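Local coordinates for protein solute carrier family 15 member 1 (Mus musculus, PDB 5A9D) that belongs to the intestinal peptide transporter PepT1, which carries small peptides across the membrane together with protons, and forms its extracellular domain, at residues Thr39-Ile42 / Asp43-Thr46; Lys91-Lys94 / Gly95-Gly98. One frame throughout, in Å; residues are numbered along the deposited sequence.

Contact 1: residues Thr39-Ile42 / Asp43-Thr46; sequences TFDI and DKLT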
ATOM      1  N   THR A  39     -11.444  14.890   7.490  1.00 43.08           N
ATOM      2  CA  THR A  39     -10.071  15.377   7.591  1.00 43.24           C
ATOM      3  C   THR A  39      -9.699  15.778   9.022  1.00 44.62           C
ATOM      4  O   THR A  39     -10.486  16.435   9.687  1.00 45.37           O
ATOM      5  CB  THR A  39      -9.893  16.540   6.608  1.00 60.06           C
ATOM      6  OG1 THR A  39     -10.267  16.118   5.296  1.00 59.62           O
ATOM      7  CG2 THR A  39      -8.483  17.057   6.580  1.00 62.03           C
ATOM      8  N   PHE A  40      -8.495  15.422   9.481  1.00 40.67           N
ATOM      9  CA  PHE A  40      -8.006  15.742  10.839  1.00 42.17           C
ATOM     10  C   PHE A  40      -6.559  16.127  10.819  1.00 47.84           C
ATOM     11  O   PHE A  40      -5.818  15.628   9.968  1.00 46.38           O
ATOM     12  CB  PHE A  40      -8.127  14.495  11.746  1.00 43.51           C
ATOM     13  CG  PHE A  40      -9.509  13.882  11.819  1.00 44.31           C
ATOM     14  CD1 PHE A  40     -10.435  14.327  12.761  1.00 48.41           C
ATOM     15  CD2 PHE A  40      -9.885  12.863  10.946  1.00 45.15           C
ATOM     16  CE1 PHE A  40     -11.710  13.761  12.834  1.00 47.95           C
ATOM     17  CE2 PHE A  40     -11.177  12.305  11.003  1.00 47.80           C
ATOM     18  CZ  PHE A  40     -12.082  12.767  11.943  1.00 45.77           C
ATOM     19  N   ASP A  41      -6.121  16.948  11.791  1.00 48.98           N
ATOM     20  CA  ASP A  41      -4.703  17.259  11.991  1.00 51.04           C
ATOM     21  C   ASP A  41      -4.215  16.091  12.838  1.00 52.94           C
ATOM     22  O   ASP A  41      -4.872  15.763  13.846  1.00 50.66           O
ATOM     23  CB  ASP A  41      -4.513  18.576  12.760  1.00 58.32           C
ATOM     24  CG  ASP A  41      -4.943  19.813  11.999  1.00 81.19           C
ATOM     25  OD1 ASP A  41      -4.614  19.915  10.788  1.00 82.16           O
ATOM     26  OD2 ASP A  41      -5.554  20.704  12.621  1.00 95.27           O
ATOM     27  N   ILE A  42      -3.112  15.432  12.405  1.00 48.89           N
ATOM     28  CA  ILE A  42      -2.524  14.251  13.042  1.00 48.81           C
ATOM     29  C   ILE A  42      -2.336  14.433  14.570  1.00 55.64           C
ATOM     30  O   ILE A  42      -2.641  13.509  15.323  1.00 53.92           O
ATOM     31  CB  ILE A  42      -1.214  13.757  12.325  1.00 51.77           C
ATOM     32  CG1 ILE A  42      -0.744  12.377  12.837  1.00 53.13           C
ATOM     33  CG2 ILE A  42      -0.046  14.767  12.386  1.00 52.15           C
ATOM     34  CD1 ILE A  42      -1.466  11.219  12.375  1.00 60.33           C
ATOM     35  N   ASP A  43      -1.863  15.621  15.011  1.00 55.30           N
ATOM     36  CA  ASP A  43      -1.616  15.943  16.422  1.00 59.61           C
ATOM     37  C   ASP A  43      -2.909  16.003  17.236  1.00 65.18           C
ATOM     38  O   ASP A  43      -2.861  15.819  18.454  1.00 67.83           O
ATOM     39  CB  ASP A  43      -0.845  17.279  16.558  1.00 64.76           C
ATOM     40  CG  ASP A  43      -1.704  18.527  16.390  1.00 76.70           C
ATOM     41  OD1 ASP A  43      -2.111  18.816  15.243  1.00 76.70           O
ATOM     42  OD2 ASP A  43      -1.991  19.197  17.418  1.00 84.71           O
ATOM     43  N   LYS A  44      -4.049  16.292  16.567  1.00 60.19           N
ATOM     44  CA  LYS A  44      -5.383  16.407  17.176  1.00 60.64           C
ATOM     45  C   LYS A  44      -6.130  15.084  17.153  1.00 61.18           C
ATOM     46  O   LYS A  44      -7.189  14.986  17.747  1.00 61.67           O
ATOM     47  CB  LYS A  44      -6.207  17.530  16.514  1.00 63.44           C
ATOM     48  CG  LYS A  44      -5.677  18.930  16.825  1.00 78.24           C
ATOM     49  CD  LYS A  44      -6.426  20.000  16.046  1.00 83.46           C
ATOM     50  CE  LYS A  44      -5.896  21.378  16.355  1.00 97.64           C
ATOM     51  NZ  LYS A  44      -6.574  22.428  15.551  1.00107.22           N
ATOM     52  N   LEU A  45      -5.565  14.055  16.500  1.00 55.84           N
ATOM     53  CA  LEU A  45      -6.144  12.712  16.407  1.00 53.45           C
ATOM     54  C   LEU A  45      -5.561  11.924  17.564  1.00 62.11           C
ATOM     55  O   LEU A  45      -4.789  10.985  17.370  1.00 61.88           O
ATOM     56  CB  LEU A  45      -5.790  12.096  15.026  1.00 50.18           C
ATOM     57  CG  LEU A  45      -6.726  11.063  14.405  1.00 52.37           C
ATOM     58  CD1 LEU A  45      -8.195  11.553  14.337  1.00 50.77           C
ATOM     59  CD2 LEU A  45      -6.251  10.689  13.021  1.00 52.67           C
ATOM     60  N   THR A  46      -5.911  12.365  18.789  1.00 63.22           N
ATOM     61  CA  THR A  46      -5.459  11.877  20.103  1.00 67.17           C
ATOM     62  C   THR A  46      -5.806  10.406  20.325  1.00 72.11           C
ATOM     63  O   THR A  46      -4.941   9.632  20.748  1.00 74.26           O
ATOM     64  CB  THR A  46      -6.004  12.808  21.210  1.00 81.08           C
ATOM     65  OG1 THR A  46      -5.586  14.140  20.921  1.00 80.15           O
ATOM     66  CG2 THR A  46      -5.524  12.422  22.607  1.00 88.89           C
TER

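Contact 2: residues Lys91-Lys94 / Gly95-Gly98; sequences KPEK and GENG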
ATOM      1  N   LYS A  91      -3.775  14.483  -5.522  1.00 48.18           N
ATOM      2  CA  LYS A  91      -3.256  13.901  -6.748  1.00 48.92           C
ATOM      3  C   LYS A  91      -1.977  14.670  -7.119  1.00 53.50           C
ATOM      4  O   LYS A  91      -1.977  15.910  -7.126  1.00 53.46           O
ATOM      5  CB  LYS A  91      -4.283  13.993  -7.890  1.00 52.39           C
ATOM      6  CG  LYS A  91      -4.017  12.987  -9.018  1.00 68.23           C
ATOM      7  CD  LYS A  91      -5.094  13.051 -10.083  1.00 75.43           C
ATOM      8  CE  LYS A  91      -5.178  11.787 -10.901  1.00 86.38           C
ATOM      9  NZ  LYS A  91      -6.439  11.725 -11.689  1.00 97.20           N
ATOM     10  N   PRO A  92      -0.850  13.961  -7.339  1.00 50.25           N
ATOM     11  CA  PRO A  92       0.381  14.677  -7.708  1.00 50.07           C
ATOM     12  C   PRO A  92       0.207  15.436  -9.026  1.00 56.39           C
ATOM     13  O   PRO A  92      -0.309  14.888 -10.019  1.00 55.09           O
ATOM     14  CB  PRO A  92       1.425  13.564  -7.836  1.00 50.75           C
ATOM     15  CG  PRO A  92       0.663  12.313  -7.998  1.00 55.26           C
ATOM     16  CD  PRO A  92      -0.650  12.493  -7.316  1.00 50.81           C
ATOM     17  N   GLU A  93       0.620  16.710  -9.020  1.00 55.50           N
ATOM     18  CA  GLU A  93       0.574  17.567 -10.207  1.00 57.34           C
ATOM     19  C   GLU A  93       1.542  17.058 -11.263  1.00 61.99           C
ATOM     20  O   GLU A  93       2.499  16.337 -10.948  1.00 61.04           O
ATOM     21  CB  GLU A  93       0.897  19.024  -9.837  1.00 59.36           C
ATOM     22  CG  GLU A  93      -0.295  19.761  -9.233  1.00 77.41           C
ATOM     23  CD  GLU A  93      -0.008  21.042  -8.470  1.00106.50           C
ATOM     24  OE1 GLU A  93       0.912  21.793  -8.871  1.00104.96           O
ATOM     25  OE2 GLU A  93      -0.733  21.310  -7.484  1.00105.64           O
ATOM     26  N   LYS A  94       1.262  17.392 -12.523  1.00 59.85           N
ATOM     27  CA  LYS A  94       2.095  17.010 -13.669  1.00 59.17           C
ATOM     28  C   LYS A  94       3.459  17.651 -13.471  1.00 56.87           C
ATOM     29  O   LYS A  94       3.531  18.851 -13.160  1.00 56.79           O
ATOM     30  CB  LYS A  94       1.464  17.488 -14.987  1.00 62.63           C
ATOM     31  CG  LYS A  94       0.498  16.486 -15.603  1.00 85.15           C
ATOM     32  CD  LYS A  94      -0.312  17.137 -16.719  1.00 99.45           C
ATOM     33  CE  LYS A  94      -1.477  16.288 -17.160  1.00108.26           C
ATOM     34  NZ  LYS A  94      -2.266  16.959 -18.225  1.00113.57           N
ATOM     35  N   GLY A  95       4.501  16.815 -13.525  1.00 61.96           N
ATOM     36  CA  GLY A  95       5.880  17.245 -13.346  1.00 58.48           C
ATOM     37  C   GLY A  95       6.477  17.082 -11.970  1.00 53.76           C
ATOM     38  O   GLY A  95       7.694  17.242 -11.815  1.00 52.32           O
ATOM     39  N   GLU A  96       5.641  16.776 -10.955  1.00 44.66           N
ATOM     40  CA  GLU A  96       6.151  16.551  -9.598  1.00 40.87           C
ATOM     41  C   GLU A  96       6.947  15.249  -9.506  1.00 42.68           C
ATOM     42  O   GLU A  96       6.721  14.316 -10.287  1.00 42.19           O
ATOM     43  CB  GLU A  96       5.030  16.574  -8.555  1.00 40.27           C
ATOM     44  CG  GLU A  96       4.519  17.979  -8.284  1.00 49.16           C
ATOM     45  CD  GLU A  96       3.539  18.069  -7.134  1.00 66.86           C
ATOM     46  OE1 GLU A  96       2.581  17.263  -7.102  1.00 62.50           O
ATOM     47  OE2 GLU A  96       3.739  18.941  -6.258  1.00 72.34           O
ATOM     48  N   ASN A  97       7.891  15.204  -8.572  1.00 38.11           N
ATOM     49  CA  ASN A  97       8.773  14.082  -8.382  1.00 37.16           C
ATOM     50  C   ASN A  97       8.351  13.314  -7.162  1.00 36.71           C
ATOM     51  O   ASN A  97       8.144  13.908  -6.113  1.00 34.02           O
ATOM     52  CB  ASN A  97      10.233  14.578  -8.258  1.00 40.94           C
ATOM     53  CG  ASN A  97      10.657  15.382  -9.483  1.00 68.29           C
ATOM     54  OD1 ASN A  97      10.735  14.872 -10.609  1.00 55.63           O
ATOM     55  ND2 ASN A  97      10.762  16.690  -9.327  1.00 67.88           N
ATOM     56  N   GLY A  98       8.213  12.007  -7.316  1.00 32.79           N
ATOM     57  CA  GLY A  98       7.883  11.107  -6.221  1.00 30.42           C
ATOM     58  C   GLY A  98       9.147  10.754  -5.484  1.00 32.45           C
ATOM     59  O   GLY A  98      10.126  10.360  -6.107  1.00 31.40           O
TER

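Contact 1: residues Thr39-Ile42 / Asp43-Thr46
Lys44 folds its side chain alongside that of Asp41, the two pointing the same way from a backbone that has just curled out of strand 32-41. Lys44 CB sits 3.5 Å from Asp41 O; CG then lies anti to the carbonyl carbon (chi1 -69°), and the extended chain that follows carries Lys44 CD to 3.6 Å from Asp41 OD2. CE passes the same carboxylate oxygen, and Lys44 NZ ends 3.5 Å from Asp41 OD2, a rather long salt bridge. A lysine suits the place because its methylenes can run beside the aspartate while its ammonium meets the charge; Asp41 OD2 and Asp43 OD1 are 4.7 Å apart, and the ammonium probably offsets part of their repulsion.

The curl itself is held by two successive main-chain bonds. Lys44 N donates to Asp41 O at 2.9 Å, and Leu45 N to Ile42 O at 3.2 Å.

On the buried side, Leu45 sends CD1 over one face of the Phe40 ring, 4.0 Å from its centroid and 23° off the normal, a CH-pi contact shifted toward the rim. Phe40 stacks further on Phe21, and Leu45 touches Ile7 and Pro22, so apolar residues suit this side; Asp43 and Lys44 are exposed. Leu45 is also the centre of an inverse gamma turn, closed by a weak bond from Thr46 N to Lys44 O, in the connection between the two sheets of an immunoglobulin-like sandwich.

Contact 2: residues Lys91-Lys94 / Gly95-Gly98
The backbone reverses in a type II beta turn from Glu93 to Glu96, closed by Glu96 N donating to Glu93 O at 3.2 Å in a fairly straight bond (164°). Gly95 occupies the third position with a positive phi, where a beta carbon would collide with Lys94 O, so glycine is the natural choice.

Glu96 then adds a side-chain bond to the main-chain one. Its chi1 of -74° sets CG beside its own backbone N, and the chain leads back across the turn: Glu96 CB lies 3.5 Å from Glu93 O, CG packs near Glu93 CB, and Glu96 OE1 takes a hydrogen bond from Glu93 N at 2.8 Å. That N-H comes in from above the carboxylate plane, tilted 38° out of it. Both the N-H and the C=O of Glu93 are thus tied to Glu96, which fixes how this residue sits in the turn.

The turn lies at the join between two immunoglobulin-like sandwiches, leading out of the connection after strand 80-88 into strand 97-103 of the second. Glu96 OE1 also comes to 3.4 Å from Pro92 CA, and Pro92 and Glu96 both rest on Phe131 of strand 125-132. A proline, with its constrained phi and no N-H, suits the extended lead-in; Pro92 also packs on Thr189 of the second subunit.

Shortened to an alanine here, the Glu96 side chain could no longer reach the Glu93 amide, which would probably be left without this acceptor, and the start of the turn freer to shift. Glu93 OE1 and Glu96 OE2 stand 4.8 Å apart, and the two like charges probably disfavour a closer approach of the carboxylates. Lys94, at the second position of the turn, is exposed, and its chain is extended beyond CG, as suits a charged residue at the surface.

How the contacts relate
The two contacts come one after the other along the chain, with centres about 25 Å apart and nearest atoms about 13 Å apart, and they do not touch. Each belongs to a different immunoglobulin-like lobe. Contact 1 follows strand 32-41, an outermost strand of its mixed sheet, on the way to strand 49-52 of the facing sheet. Contact 2 opens the second lobe, running into strand 97-103, which is an inner strand of an equivalent mixed sheet with the same 2-1-3-4 strand order. One contact therefore shapes a crossing within the first sandwich, while the other shapes the passage between sandwiches, beside the second subunit.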